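Local coordinates for sulfate transporter/antisigma-factor antagonist STAS (Planctomyces limnophilus, PDB 3T6O), which probably acts as an anti-sigma-factor antagonist, a STAS-domain protein of the kind that relieves sigma factors from inhibition by their partner proteins, at residues V9-A13 and Q14-I18; E29-V32 and E33-A36; S63-I66 and E67-R71; S110-Q113 and E114-A118. All blocks are in the same frame, centred on the assembly; numbering follows the deposited sequence.

How the interactions relate
All four contacts are local ones within a single STAS fold, and along the chain they follow one another in order. Interaction 1 is the hairpin of strands 8-12 and 15-19 at one margin of the mixed sheet; interactions 2 and 3 are turns of helices 29-41 and 63-76, and interaction 4 starts helix 112-118. They form two touching pairs. Interactions 2 and 3, with centres 10 Å apart, pack helix on helix, while interactions 1 and 4, 12 Å apart, join hairpin to closing helix through a salt bridge and apolar contacts. Interactions 2 and 4, by contrast, lie 26 Å apart between centres, on opposite sides of the chain's centre; the two pairs thus occupy separate parts of the domain.

Interaction 1: V9-A13 and Q14-I18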
ATOM      1  N   VAL A   9     -16.849  -7.283 -19.553  1.00 23.39           N
ATOM      2  CA  VAL A   9     -15.556  -7.580 -20.151  1.00 21.53           C
ATOM      3  C   VAL A   9     -15.839  -8.068 -21.566  1.00 22.18           C
ATOM      4  O   VAL A   9     -16.553  -9.025 -21.738  1.00 22.66           O
ATOM      5  CB  VAL A   9     -14.781  -8.652 -19.353  1.00 22.63           C
ATOM      6  CG1 VAL A   9     -13.476  -9.017 -20.050  1.00 22.53           C
ATOM      7  CG2 VAL A   9     -14.491  -8.190 -17.843  1.00 19.04           C
ATOM      8  N   THR A  10     -15.285  -7.401 -22.572  1.00 21.27           N
ATOM      9  CA  THR A  10     -15.460  -7.846 -23.975  1.00 22.04           C
ATOM     10  C   THR A  10     -14.087  -8.027 -24.630  1.00 21.46           C
ATOM     11  O   THR A  10     -13.066  -7.506 -24.156  1.00 20.46           O
ATOM     12  CB  THR A  10     -16.290  -6.851 -24.767  1.00 23.19           C
ATOM     13  OG1 THR A  10     -15.782  -5.545 -24.511  1.00 23.93           O
ATOM     14  CG2 THR A  10     -17.823  -6.900 -24.397  1.00 22.80           C
ATOM     15  N   HIS A  11     -14.043  -8.858 -25.652  1.00 22.61           N
ATOM     16  CA  HIS A  11     -12.844  -9.068 -26.413  1.00 22.98           C
ATOM     17  C   HIS A  11     -13.055  -8.446 -27.762  1.00 23.77           C
ATOM     18  O   HIS A  11     -13.925  -8.866 -28.499  1.00 24.70           O
ATOM     19  CB  HIS A  11     -12.628 -10.552 -26.574  1.00 25.12           C
ATOM     20  CG  HIS A  11     -12.199 -11.231 -25.320  1.00 26.03           C
ATOM     21  ND1 HIS A  11     -10.981 -10.992 -24.730  1.00 29.01           N
ATOM     22  CD2 HIS A  11     -12.835 -12.128 -24.534  1.00 31.46           C
ATOM     23  CE1 HIS A  11     -10.887 -11.707 -23.622  1.00 33.53           C
ATOM     24  NE2 HIS A  11     -11.988 -12.427 -23.495  1.00 33.84           N
ATOM     25  N   GLU A  12     -12.263  -7.440 -28.081  1.00 22.95           N
ATOM     26  CA  GLU A  12     -12.437  -6.686 -29.299  1.00 24.53           C
ATOM     27  C   GLU A  12     -11.062  -6.491 -29.911  1.00 23.71           C
ATOM     28  O   GLU A  12     -10.186  -5.899 -29.301  1.00 21.02           O
ATOM     29  CB  GLU A  12     -13.117  -5.347 -28.972  1.00 24.66           C
ATOM     30  CG  GLU A  12     -14.441  -5.514 -28.245  1.00 28.44           C
ATOM     31  CD  GLU A  12     -15.199  -4.183 -28.039  1.00 33.05           C
ATOM     32  OE1 GLU A  12     -15.231  -3.361 -28.987  1.00 34.39           O
ATOM     33  OE2 GLU A  12     -15.777  -3.986 -26.946  1.00 28.75           O
ATOM     34  N   ALA A  13     -10.856  -7.030 -31.095  1.00 24.91           N
ATOM     35  CA  ALA A  13      -9.598  -6.832 -31.828  1.00 26.49           C
ATOM     36  C   ALA A  13      -8.336  -7.154 -30.968  1.00 25.32           C
ATOM     37  O   ALA A  13      -7.351  -6.411 -30.964  1.00 24.07           O
ATOM     38  CB  ALA A  13      -9.540  -5.386 -32.336  1.00 26.49           C
ATOM     39  N   GLN A  14      -8.385  -8.265 -30.246  1.00 24.69           N
ATOM     40  CA  GLN A  14      -7.244  -8.746 -29.438  1.00 25.17           C
ATOM     41  C   GLN A  14      -6.953  -7.937 -28.216  1.00 22.92           C
ATOM     42  O   GLN A  14      -5.909  -8.092 -27.605  1.00 22.97           O
ATOM     43  CB  GLN A  14      -5.975  -8.948 -30.266  1.00 26.75           C
ATOM     44  CG  GLN A  14      -6.277  -9.856 -31.402  1.00 31.64           C
ATOM     45  CD  GLN A  14      -5.070 -10.478 -32.032  1.00 35.83           C
ATOM     46  OE1 GLN A  14      -4.325 -11.219 -31.401  1.00 40.33           O
ATOM     47  NE2 GLN A  14      -4.896 -10.220 -33.282  1.00 37.94           N
ATOM     48  N   VAL A  15      -7.924  -7.122 -27.833  1.00 21.33           N
ATOM     49  CA  VAL A  15      -7.839  -6.310 -26.657  1.00 19.35           C
ATOM     50  C   VAL A  15      -8.981  -6.716 -25.734  1.00 19.56           C
ATOM     51  O   VAL A  15     -10.083  -6.982 -26.206  1.00 19.53           O
ATOM     52  CB  VAL A  15      -7.937  -4.802 -27.023  1.00 19.48           C
ATOM     53  CG1 VAL A  15      -8.018  -3.922 -25.745  1.00 16.87           C
ATOM     54  CG2 VAL A  15      -6.743  -4.399 -27.933  1.00 16.88           C
ATOM     55  N   THR A  16      -8.691  -6.815 -24.433  1.00 18.62           N
ATOM     56  CA  THR A  16      -9.697  -7.087 -23.443  1.00 18.94           C
ATOM     57  C   THR A  16     -10.202  -5.734 -23.015  1.00 17.25           C
ATOM     58  O   THR A  16      -9.425  -4.919 -22.471  1.00 17.30           O
ATOM     59  CB  THR A  16      -9.104  -7.823 -22.216  1.00 19.66           C
ATOM     60  OG1 THR A  16      -8.612  -9.117 -22.598  1.00 22.29           O
ATOM     61  CG2 THR A  16     -10.166  -7.985 -21.114  1.00 21.29           C
ATOM     62  N   VAL A  17     -11.474  -5.488 -23.230  1.00 16.33           N
ATOM     63  CA  VAL A  17     -12.025  -4.182 -23.003  1.00 15.95           C
ATOM     64  C   VAL A  17     -12.848  -4.280 -21.749  1.00 16.75           C
ATOM     65  O   VAL A  17     -13.703  -5.139 -21.646  1.00 18.33           O
ATOM     66  CB  VAL A  17     -12.927  -3.696 -24.188  1.00 16.67           C
ATOM     67  CG1 VAL A  17     -13.529  -2.324 -23.876  1.00 14.92           C
ATOM     68  CG2 VAL A  17     -12.137  -3.615 -25.539  1.00 17.54           C
ATOM     69  N   ILE A  18     -12.573  -3.417 -20.777  1.00 16.47           N
ATOM     70  CA  ILE A  18     -13.374  -3.321 -19.550  1.00 16.86           C
ATOM     71  C   ILE A  18     -14.278  -2.081 -19.611  1.00 17.85           C
ATOM     72  O   ILE A  18     -13.782  -0.956 -19.823  1.00 16.78           O
ATOM     73  CB  ILE A  18     -12.460  -3.134 -18.323  1.00 17.78           C
ATOM     74  CG1 ILE A  18     -11.365  -4.201 -18.294  1.00 16.86           C
ATOM     75  CG2 ILE A  18     -13.289  -2.927 -17.004  1.00 17.51           C
ATOM     76  CD1 ILE A  18     -11.785  -5.590 -18.147  1.00 18.93           C
TER
HETATM   77  O   HOH W   1     -16.384  -4.143 -22.330  1.00 20.19           O
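Val9 to Ile18 form the antiparallel beta hairpin that opens the STAS sheet, its strands joined by a type I' turn from Glu12 to Val15, with Ala13 and Gln14 at the bend. Two hydrogen-bonded pairs, Thr10 with Val17 and Glu12 with Val15, zip the strands together. Val17 N reaches Thr10 O at 2.7 Å on an almost straight bond, whereas Val15 N meets Glu12 O at 3.0 Å from well above the carbonyl plane, a distortion that accompanies the tight turn. Side chains divide between two faces. On one, Val9 spreads its methyls, CG2 lying 3.8 Å from Ile18 CD1 and CG1 3.6 Å from Thr16 CG2; further along, the His11 ring stands obliquely beside the Thr16 hydroxyl. The other face carries a polar lid over a valine. With chi1 of 47°, Thr10 holds OG1 between its backbone N and carbonyl carbon, and from there the hydroxyl donates to Glu12 OE2 at 2.9 Å, which takes the hydrogen on its anti lone pair. The extended Glu12 chain lies across Val17, whose CG2 sits 3.9 Å from Glu12 OE2, and the same oxygen takes a salt bridge from Lys112 of helix 112-118. An alanine in place of Glu12 is likely to leave the Lys112 ammonium without its mate, deprive the Thr10 hydroxyl of its acceptor and strip the Glu12 chain's cover from Val17 CG2. The Thr10 hydroxyl is gripped from a second direction too: a water donates to Thr10 OG1 at 2.7 Å while donating also to Val17 O.

Interaction 2: E29-V32 and E33-A36; sequences ETEV and EQIA
Glu29 through Ala36 make up the first turns of the amphipathic helix 29-41 of the STAS domain, a good example of how helical bonding is kept up where the geometry drifts. At the outset the pattern is regular: Glu33 N donates to Glu29 O at 3.1 Å. One residue on, Gln34 N reaches Thr30 O over a longer 3.3 Å. Ile35, with phi and psi of -104° and -8°, departs from helical values. Its amide is shared: Ile35 N makes a weak bond to Glu31 O at 3.2 Å and also donates to Val32 O at 3.3 Å, which it meets from far above the carbonyl plane. Thr30 O has a second donor besides Gln34 N, a water 2.9 Å away. That water also lies beside Glu33 OE1, but the carboxylate has two conformers and the separation is very short, so the bridge is doubtful. Both glutamates in mid-contact find partners beyond these turns. Glu31 OE1 accepts the backbone amide of Arg28, just before the helix. In the conformer described, Glu33 OE2 accepts that of Arg108 of the second subunit, and Glu33 also packs on Pro107 of that subunit. The apolar side is served by Val32 and Ile35, both packed on helix 63-76. Gln34 runs alongside the backbone before crossing the Thr30 side chain, its NE2 4.0 Å from Thr30 CG2. Ile35 is folded back over the preceding turn: a chi1 of 70° brings its CG1 to 3.5 Å from Val32 O.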
ATOM      1  N   GLU A  29     -14.935   3.025  -2.768  1.00 36.70           N
ATOM      2  CA  GLU A  29     -14.432   1.790  -2.207  1.00 36.70           C
ATOM      3  C   GLU A  29     -15.408   0.622  -2.349  1.00 35.85           C
ATOM      4  O   GLU A  29     -14.988  -0.455  -2.668  1.00 34.86           O
ATOM      5  CB  GLU A  29     -14.083   2.034  -0.739  1.00 38.67           C
ATOM      6  CG  GLU A  29     -13.110   1.072  -0.180  1.00 40.04           C
ATOM      7  CD  GLU A  29     -12.826   1.351   1.301  1.00 46.43           C
ATOM      8  OE1 GLU A  29     -12.919   2.529   1.749  1.00 49.13           O
ATOM      9  OE2 GLU A  29     -12.528   0.378   2.003  1.00 47.14           O
ATOM     10  N   THR A  30     -16.700   0.865  -2.157  1.00 36.77           N
ATOM     11  CA  THR A  30     -17.715  -0.161  -2.265  1.00 37.62           C
ATOM     12  C   THR A  30     -17.841  -0.731  -3.655  1.00 35.56           C
ATOM     13  O   THR A  30     -17.956  -1.945  -3.805  1.00 35.58           O
ATOM     14  CB  THR A  30     -19.110   0.388  -1.861  1.00 40.83           C
ATOM     15  OG1 THR A  30     -19.056   0.823  -0.507  1.00 44.27           O
ATOM     16  CG2 THR A  30     -20.184  -0.698  -1.965  1.00 41.18           C
ATOM     17  N   GLU A  31     -17.870   0.140  -4.660  1.00 33.08           N
ATOM     18  CA  GLU A  31     -17.938  -0.294  -6.049  1.00 31.62           C
ATOM     19  C   GLU A  31     -16.660  -1.008  -6.471  1.00 29.58           C
ATOM     20  O   GLU A  31     -16.699  -2.009  -7.229  1.00 27.86           O
ATOM     21  CB  GLU A  31     -18.196   0.887  -6.991  1.00 31.49           C
ATOM     22  CG  GLU A  31     -19.602   1.522  -6.839  1.00 34.31           C
ATOM     23  CD  GLU A  31     -19.704   2.442  -5.649  1.00 39.24           C
ATOM     24  OE1 GLU A  31     -18.655   2.863  -5.099  1.00 40.38           O
ATOM     25  OE2 GLU A  31     -20.841   2.734  -5.220  1.00 46.09           O
ATOM     26  N   VAL A  32     -15.520  -0.539  -5.960  1.00 28.83           N
ATOM     27  CA  VAL A  32     -14.255  -1.141  -6.342  1.00 27.12           C
ATOM     28  C   VAL A  32     -14.218  -2.583  -5.820  1.00 28.61           C
ATOM     29  O   VAL A  32     -13.798  -3.471  -6.549  1.00 27.01           O
ATOM     30  CB  VAL A  32     -13.041  -0.303  -5.882  1.00 27.34           C
ATOM     31  CG1 VAL A  32     -11.759  -1.090  -6.040  1.00 26.51           C
ATOM     32  CG2 VAL A  32     -12.974   1.010  -6.665  1.00 25.08           C
ATOM     33  N   GLU A  33     -14.731  -2.829  -4.610  1.00 30.79           N
ATOM     34  CA  GLU A  33     -14.795  -4.218  -4.089  0.50 32.09           C
ATOM     35  C   GLU A  33     -15.693  -5.067  -4.934  1.00 32.08           C
ATOM     36  O   GLU A  33     -15.442  -6.261  -5.085  1.00 32.84           O
ATOM     37  CB  GLU A  33     -15.337  -4.368  -2.666  0.50 34.55           C
ATOM     38  CG  GLU A  33     -15.356  -5.909  -2.151  0.50 35.33           C
ATOM     39  CD  GLU A  33     -16.676  -6.729  -2.395  0.50 35.95           C
ATOM     40  OE1 GLU A  33     -17.742  -6.115  -2.615  0.50 34.03           O
ATOM     41  OE2 GLU A  33     -16.648  -8.003  -2.335  0.50 32.39           O
ATOM     42  N   GLN A  34     -16.766  -4.486  -5.453  1.00 31.98           N
ATOM     43  CA  GLN A  34     -17.730  -5.268  -6.238  1.00 32.52           C
ATOM     44  C   GLN A  34     -17.113  -5.779  -7.521  1.00 28.63           C
ATOM     45  O   GLN A  34     -17.462  -6.836  -7.960  1.00 29.66           O
ATOM     46  CB  GLN A  34     -18.964  -4.454  -6.632  1.00 34.27           C
ATOM     47  CG  GLN A  34     -19.989  -4.209  -5.550  1.00 40.01           C
ATOM     48  CD  GLN A  34     -21.139  -3.326  -6.091  1.00 45.19           C
ATOM     49  OE1 GLN A  34     -21.825  -3.686  -7.069  1.00 49.85           O
ATOM     50  NE2 GLN A  34     -21.322  -2.164  -5.488  1.00 45.34           N
ATOM     51  N   ILE A  35     -16.214  -5.023  -8.126  1.00 24.89           N
ATOM     52  CA  ILE A  35     -15.745  -5.315  -9.477  1.00 22.64           C
ATOM     53  C   ILE A  35     -14.351  -5.936  -9.514  1.00 22.49           C
ATOM     54  O   ILE A  35     -13.905  -6.376 -10.574  1.00 20.70           O
ATOM     55  CB  ILE A  35     -15.747  -4.050 -10.367  1.00 21.45           C
ATOM     56  CG1 ILE A  35     -14.658  -3.054  -9.942  1.00 20.74           C
ATOM     57  CG2 ILE A  35     -17.129  -3.399 -10.369  1.00 20.18           C
ATOM     58  CD1 ILE A  35     -14.596  -1.762 -10.821  1.00 17.05           C
ATOM     59  N   ALA A  36     -13.679  -5.989  -8.361  1.00 22.16           N
ATOM     60  CA  ALA A  36     -12.242  -6.327  -8.303  1.00 22.21           C
ATOM     61  C   ALA A  36     -11.970  -7.693  -8.860  1.00 22.42           C
ATOM     62  O   ALA A  36     -11.055  -7.873  -9.675  1.00 21.14           O
ATOM     63  CB  ALA A  36     -11.708  -6.235  -6.865  1.00 22.58           C
TER
HETATM   64  O   HOH W   2     -18.652  -3.955  -1.840  1.00 43.59           O

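Interaction 3: S63-I66 and E67-R71; sequences SSFI and ELLVR
With CG anti to the backbone N (chi1 -178°), Phe65 swings its ring along the helix toward the next turn, where Leu69, at chi1 -71°, raises its branched end to meet it. The leucine comes in over one ring face, offset to the rim: CG stands 4.1 Å from the Phe65 ring centroid in a CH-pi contact. Its two methyls reach the far end of the ring on that approach, Leu69 CD1 being 3.7 Å from Phe65 CE2 and Leu69 CD2 equally near Phe65 CZ. Leu69 N also donates to Phe65 O at 3.0 Å, one of four successive helical bonds. Another flank of the helix is polar. Here Glu67 lies back over the first turn, CG only 3.1 Å from Ser63 O, and its carboxylate is held by two waters, one donating to Glu67 OE2 and Ser63 OG, the other to Glu67 OE1 and Ser64 O. Ile66 and Val70 pair more loosely, and His101 of the fourth subunit packs on them. Phe65 itself is also covered by Phe61 and by Val32 of helix 29-41. Within the STAS domain this helix thus packs on helix 29-41 and starts with two serines, whose hydroxyls bond Gln98 and Glu95 of the third subunit; in anti-sigma-factor antagonists of this family the regulatory phosphorylation serine lies at the start of the corresponding helix, a role that Ser63 or Ser64 might share.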
ATOM      1  N   SER A  63      -8.725   7.234  -5.133  1.00 26.60           N
ATOM      2  CA  SER A  63      -7.610   6.361  -4.846  1.00 26.05           C
ATOM      3  C   SER A  63      -7.963   4.890  -4.933  1.00 24.03           C
ATOM      4  O   SER A  63      -7.134   4.109  -5.389  1.00 20.91           O
ATOM      5  CB  SER A  63      -7.005   6.657  -3.479  1.00 27.88           C
ATOM      6  OG  SER A  63      -8.028   6.618  -2.496  1.00 34.31           O
ATOM      7  N   SER A  64      -9.158   4.510  -4.492  1.00 24.13           N
ATOM      8  CA  SER A  64      -9.504   3.078  -4.438  1.00 24.79           C
ATOM      9  C   SER A  64      -9.512   2.487  -5.840  1.00 22.13           C
ATOM     10  O   SER A  64      -8.995   1.409  -6.066  1.00 20.82           O
ATOM     11  CB  SER A  64     -10.914   2.852  -3.903  1.00 26.47           C
ATOM     12  OG  SER A  64     -11.029   3.345  -2.630  1.00 30.54           O
ATOM     13  N   PHE A  65     -10.097   3.216  -6.779  1.00 21.53           N
ATOM     14  CA  PHE A  65     -10.170   2.736  -8.135  1.00 20.13           C
ATOM     15  C   PHE A  65      -8.823   2.801  -8.826  1.00 20.28           C
ATOM     16  O   PHE A  65      -8.465   1.880  -9.552  1.00 20.23           O
ATOM     17  CB  PHE A  65     -11.204   3.506  -8.908  1.00 20.88           C
ATOM     18  CG  PHE A  65     -11.377   3.028 -10.334  1.00 18.66           C
ATOM     19  CD1 PHE A  65     -11.822   1.741 -10.608  1.00 17.97           C
ATOM     20  CD2 PHE A  65     -11.072   3.852 -11.390  1.00 19.22           C
ATOM     21  CE1 PHE A  65     -12.001   1.326 -11.949  1.00 18.51           C
ATOM     22  CE2 PHE A  65     -11.242   3.453 -12.713  1.00 17.37           C
ATOM     23  CZ  PHE A  65     -11.722   2.176 -12.985  1.00 16.34           C
ATOM     24  N   ILE A  66      -8.047   3.848  -8.594  1.00 21.14           N
ATOM     25  CA  ILE A  66      -6.731   3.923  -9.203  1.00 21.78           C
ATOM     26  C   ILE A  66      -5.875   2.769  -8.706  1.00 22.52           C
ATOM     27  O   ILE A  66      -5.120   2.190  -9.475  1.00 22.74           O
ATOM     28  CB  ILE A  66      -6.020   5.268  -8.944  1.00 23.37           C
ATOM     29  CG1 ILE A  66      -6.763   6.397  -9.675  1.00 24.85           C
ATOM     30  CG2 ILE A  66      -4.580   5.224  -9.475  1.00 22.19           C
ATOM     31  CD1 ILE A  66      -6.064   7.761  -9.513  1.00 26.23           C
ATOM     32  N   GLU A  67      -5.992   2.464  -7.419  1.00 23.28           N
ATOM     33  CA  GLU A  67      -5.308   1.335  -6.822  1.00 25.39           C
ATOM     34  C   GLU A  67      -5.683   0.004  -7.508  1.00 22.90           C
ATOM     35  O   GLU A  67      -4.804  -0.799  -7.819  1.00 22.04           O
ATOM     36  CB  GLU A  67      -5.636   1.217  -5.336  1.00 26.86           C
ATOM     37  CG  GLU A  67      -4.871   2.144  -4.477  1.00 34.36           C
ATOM     38  CD  GLU A  67      -5.332   2.106  -2.999  1.00 41.09           C
ATOM     39  OE1 GLU A  67      -6.159   1.199  -2.624  1.00 43.46           O
ATOM     40  OE2 GLU A  67      -4.851   2.992  -2.257  1.00 42.41           O
ATOM     41  N   LEU A  68      -6.968  -0.209  -7.747  1.00 21.37           N
ATOM     42  CA  LEU A  68      -7.363  -1.430  -8.501  1.00 20.41           C
ATOM     43  C   LEU A  68      -6.717  -1.485  -9.871  1.00 19.59           C
ATOM     44  O   LEU A  68      -6.200  -2.513 -10.276  1.00 19.76           O
ATOM     45  CB  LEU A  68      -8.869  -1.520  -8.686  1.00 20.64           C
ATOM     46  CG  LEU A  68      -9.408  -2.815  -9.357  1.00 18.59           C
ATOM     47  CD1 LEU A  68      -8.967  -4.100  -8.628  1.00 16.32           C
ATOM     48  CD2 LEU A  68     -10.916  -2.719  -9.411  1.00 20.15           C
ATOM     49  N   LEU A  69      -6.774  -0.377 -10.606  1.00 19.61           N
ATOM     50  CA  LEU A  69      -6.202  -0.320 -11.955  1.00 19.01           C
ATOM     51  C   LEU A  69      -4.696  -0.700 -11.948  1.00 19.94           C
ATOM     52  O   LEU A  69      -4.199  -1.435 -12.838  1.00 20.74           O
ATOM     53  CB  LEU A  69      -6.446   1.040 -12.574  1.00 19.13           C
ATOM     54  CG  LEU A  69      -7.857   1.509 -13.037  1.00 21.30           C
ATOM     55  CD1 LEU A  69      -7.771   2.828 -13.813  1.00 19.20           C
ATOM     56  CD2 LEU A  69      -8.559   0.501 -13.876  1.00 21.00           C
ATOM     57  N   VAL A  70      -4.002  -0.260 -10.900  1.00 20.00           N
ATOM     58  CA  VAL A  70      -2.563  -0.509 -10.734  1.00 20.07           C
ATOM     59  C   VAL A  70      -2.352  -2.010 -10.515  1.00 19.72           C
ATOM     60  O   VAL A  70      -1.418  -2.584 -11.044  1.00 18.80           O
ATOM     61  CB  VAL A  70      -1.978   0.370  -9.615  1.00 20.82           C
ATOM     62  CG1 VAL A  70      -0.594  -0.084  -9.170  1.00 21.11           C
ATOM     63  CG2 VAL A  70      -1.931   1.896 -10.063  1.00 21.34           C
ATOM     64  N   ARG A  71      -3.256  -2.649  -9.787  1.00 19.78           N
ATOM     65  CA  ARG A  71      -3.177  -4.100  -9.599  1.00 20.68           C
ATOM     66  C   ARG A  71      -3.330  -4.836 -10.904  1.00 19.98           C
ATOM     67  O   ARG A  71      -2.654  -5.845 -11.137  1.00 23.11           O
ATOM     68  CB  ARG A  71      -4.211  -4.620  -8.588  1.00 20.99           C
ATOM     69  CG  ARG A  71      -4.032  -4.093  -7.204  1.00 22.87           C
ATOM     70  CD  ARG A  71      -5.194  -4.521  -6.300  1.00 25.00           C
ATOM     71  NE  ARG A  71      -5.136  -5.935  -6.061  1.00 25.11           N
ATOM     72  CZ  ARG A  71      -6.115  -6.687  -5.558  1.00 28.58           C
ATOM     73  NH1 ARG A  71      -7.291  -6.152  -5.249  1.00 30.37           N
ATOM     74  NH2 ARG A  71      -5.895  -7.988  -5.348  1.00 26.80           N
TER
HETATM   75  O   HOH W   3      -7.165   4.168  -1.321  1.00 45.46           O
HETATM   76  O   HOH W   4      -8.516  -0.414  -4.160  1.00 30.36           O

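Interaction 4: S110-Q113 and E114-A118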
ATOM      1  N   SER A 110      -9.270   9.191 -26.872  1.00 24.76           N
ATOM      2  CA  SER A 110     -10.531   9.887 -26.613  1.00 26.06           C
ATOM      3  C   SER A 110     -11.726   8.973 -26.726  1.00 24.67           C
ATOM      4  O   SER A 110     -12.691   9.202 -26.059  1.00 25.45           O
ATOM      5  CB  SER A 110     -10.715  11.123 -27.507  1.00 28.56           C
ATOM      6  OG  SER A 110     -10.802  10.735 -28.838  1.00 32.33           O
ATOM      7  N   THR A 111     -11.645   7.939 -27.557  1.00 23.77           N
ATOM      8  CA  THR A 111     -12.737   6.999 -27.756  1.00 23.54           C
ATOM      9  C   THR A 111     -12.179   5.575 -27.861  1.00 21.26           C
ATOM     10  O   THR A 111     -10.996   5.374 -28.127  1.00 21.29           O
ATOM     11  CB  THR A 111     -13.523   7.292 -29.056  1.00 24.65           C
ATOM     12  OG1 THR A 111     -12.679   6.991 -30.158  1.00 25.39           O
ATOM     13  CG2 THR A 111     -13.989   8.783 -29.171  1.00 28.43           C
ATOM     14  N   LYS A 112     -13.036   4.602 -27.657  1.00 19.98           N
ATOM     15  CA  LYS A 112     -12.672   3.204 -27.818  1.00 19.33           C
ATOM     16  C   LYS A 112     -12.151   2.885 -29.222  1.00 21.18           C
ATOM     17  O   LYS A 112     -11.151   2.157 -29.372  1.00 20.22           O
ATOM     18  CB  LYS A 112     -13.866   2.285 -27.516  1.00 19.54           C
ATOM     19  CG  LYS A 112     -13.476   0.809 -27.660  1.00 18.41           C
ATOM     20  CD  LYS A 112     -14.446  -0.166 -27.018  1.00 21.55           C
ATOM     21  CE  LYS A 112     -15.840  -0.109 -27.608  1.00 24.13           C
ATOM     22  NZ  LYS A 112     -16.596  -1.333 -27.121  1.00 25.54           N
ATOM     23  N   GLN A 113     -12.854   3.386 -30.240  1.00 22.54           N
ATOM     24  CA  GLN A 113     -12.462   3.161 -31.639  1.00 24.34           C
ATOM     25  C   GLN A 113     -11.036   3.624 -31.879  1.00 24.34           C
ATOM     26  O   GLN A 113     -10.233   2.875 -32.428  1.00 24.38           O
ATOM     27  CB  GLN A 113     -13.406   3.854 -32.595  1.00 26.84           C
ATOM     28  CG  GLN A 113     -13.125   3.612 -34.085  1.00 30.42           C
ATOM     29  CD  GLN A 113     -14.323   4.067 -34.946  1.00 36.50           C
ATOM     30  OE1 GLN A 113     -15.355   3.374 -34.997  1.00 39.16           O
ATOM     31  NE2 GLN A 113     -14.190   5.221 -35.617  1.00 33.46           N
ATOM     32  N   GLU A 114     -10.703   4.825 -31.410  1.00 24.41           N
ATOM     33  CA  GLU A 114      -9.339   5.330 -31.535  1.00 26.08           C
ATOM     34  C   GLU A 114      -8.345   4.468 -30.769  1.00 24.21           C
ATOM     35  O   GLU A 114      -7.231   4.189 -31.244  1.00 25.76           O
ATOM     36  CB  GLU A 114      -9.226   6.761 -31.000  1.00 26.97           C
ATOM     37  CG  GLU A 114      -9.932   7.756 -31.832  1.00 34.87           C
ATOM     38  CD  GLU A 114      -9.781   9.191 -31.303  1.00 44.05           C
ATOM     39  OE1 GLU A 114      -9.115   9.424 -30.228  1.00 47.25           O
ATOM     40  OE2 GLU A 114     -10.346  10.061 -31.992  1.00 49.40           O
ATOM     41  N   ALA A 115      -8.738   4.057 -29.578  1.00 21.39           N
ATOM     42  CA  ALA A 115      -7.842   3.244 -28.755  1.00 21.10           C
ATOM     43  C   ALA A 115      -7.534   1.912 -29.446  1.00 21.01           C
ATOM     44  O   ALA A 115      -6.360   1.570 -29.644  1.00 20.23           O
ATOM     45  CB  ALA A 115      -8.404   3.039 -27.384  1.00 17.79           C
ATOM     46  N   LEU A 116      -8.589   1.245 -29.913  1.00 21.21           N
ATOM     47  CA  LEU A 116      -8.438  -0.028 -30.602  1.00 22.28           C
ATOM     48  C   LEU A 116      -7.572   0.012 -31.862  1.00 23.37           C
ATOM     49  O   LEU A 116      -6.746  -0.862 -32.027  1.00 24.32           O
ATOM     50  CB  LEU A 116      -9.774  -0.692 -30.874  1.00 21.69           C
ATOM     51  CG  LEU A 116     -10.551  -1.138 -29.641  1.00 22.53           C
ATOM     52  CD1 LEU A 116     -11.933  -1.634 -30.145  1.00 22.79           C
ATOM     53  CD2 LEU A 116      -9.805  -2.209 -28.737  1.00 20.66           C
ATOM     54  N   LEU A 117      -7.746   1.026 -32.707  1.00 26.17           N
ATOM     55  CA  LEU A 117      -6.926   1.257 -33.875  1.00 29.37           C
ATOM     56  C   LEU A 117      -5.450   1.487 -33.521  1.00 30.06           C
ATOM     57  O   LEU A 117      -4.559   0.927 -34.176  1.00 31.16           O
ATOM     58  CB  LEU A 117      -7.465   2.446 -34.704  1.00 31.72           C
ATOM     59  CG  LEU A 117      -8.837   2.245 -35.390  1.00 33.66           C
ATOM     60  CD1 LEU A 117      -9.361   3.551 -35.954  1.00 36.52           C
ATOM     61  CD2 LEU A 117      -8.799   1.184 -36.496  1.00 38.51           C
ATOM     62  N   ALA A 118      -5.205   2.314 -32.500  1.00 29.03           N
ATOM     63  CA  ALA A 118      -3.842   2.581 -32.053  1.00 29.71           C
ATOM     64  C   ALA A 118      -3.214   1.321 -31.470  1.00 29.34           C
ATOM     65  O   ALA A 118      -2.056   1.075 -31.694  1.00 32.44           O
ATOM     66  CB  ALA A 118      -3.817   3.711 -31.017  1.00 28.63           C
TER
HETATM   67  O   HOH W   5      -7.360  10.180 -28.753  1.00 31.56           O
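Thr111 caps the start of helix 112-118, its OG1 accepting Glu114 N at 3.2 Å on a bond of 168°. A chi1 of 69° turns the hydroxyl to that amide. The tight part of the contact lies against the sheet. There Lys112 and Leu116 run side by side, Lys112 CG 3.8 Å from Leu116 CD1, with Leu116 N bonded to Lys112 O at 2.8 Å. Both side chains rest on Leu52, as does the buried Ala115, and the Lys112 chain, bent at chi3, carries its ammonium to Glu12 of the hairpin. The solvent side is looser. Gln113 CG and Leu117 CD1 approach no nearer than 4.2 Å, and both residues are exposed. Glu114 extends back along the helix start instead, where Ser110 OG donates to Glu114 OE1 from above the carboxylate plane at a very short 2.5 Å, a length to be read with caution; Ser110 N adds a weak bond to Glu114 OE1 at 3.4 Å. A valine in place of Thr111 would probably leave Glu114 N without its side-chain acceptor and so weaken the cap. The chemistry thus combines a neutral cap with an acidic group at a helix N-terminus, where the helix dipole is likely to favour negative charge, so that the Glu114 carboxylate is probably stabilised in its ionised form.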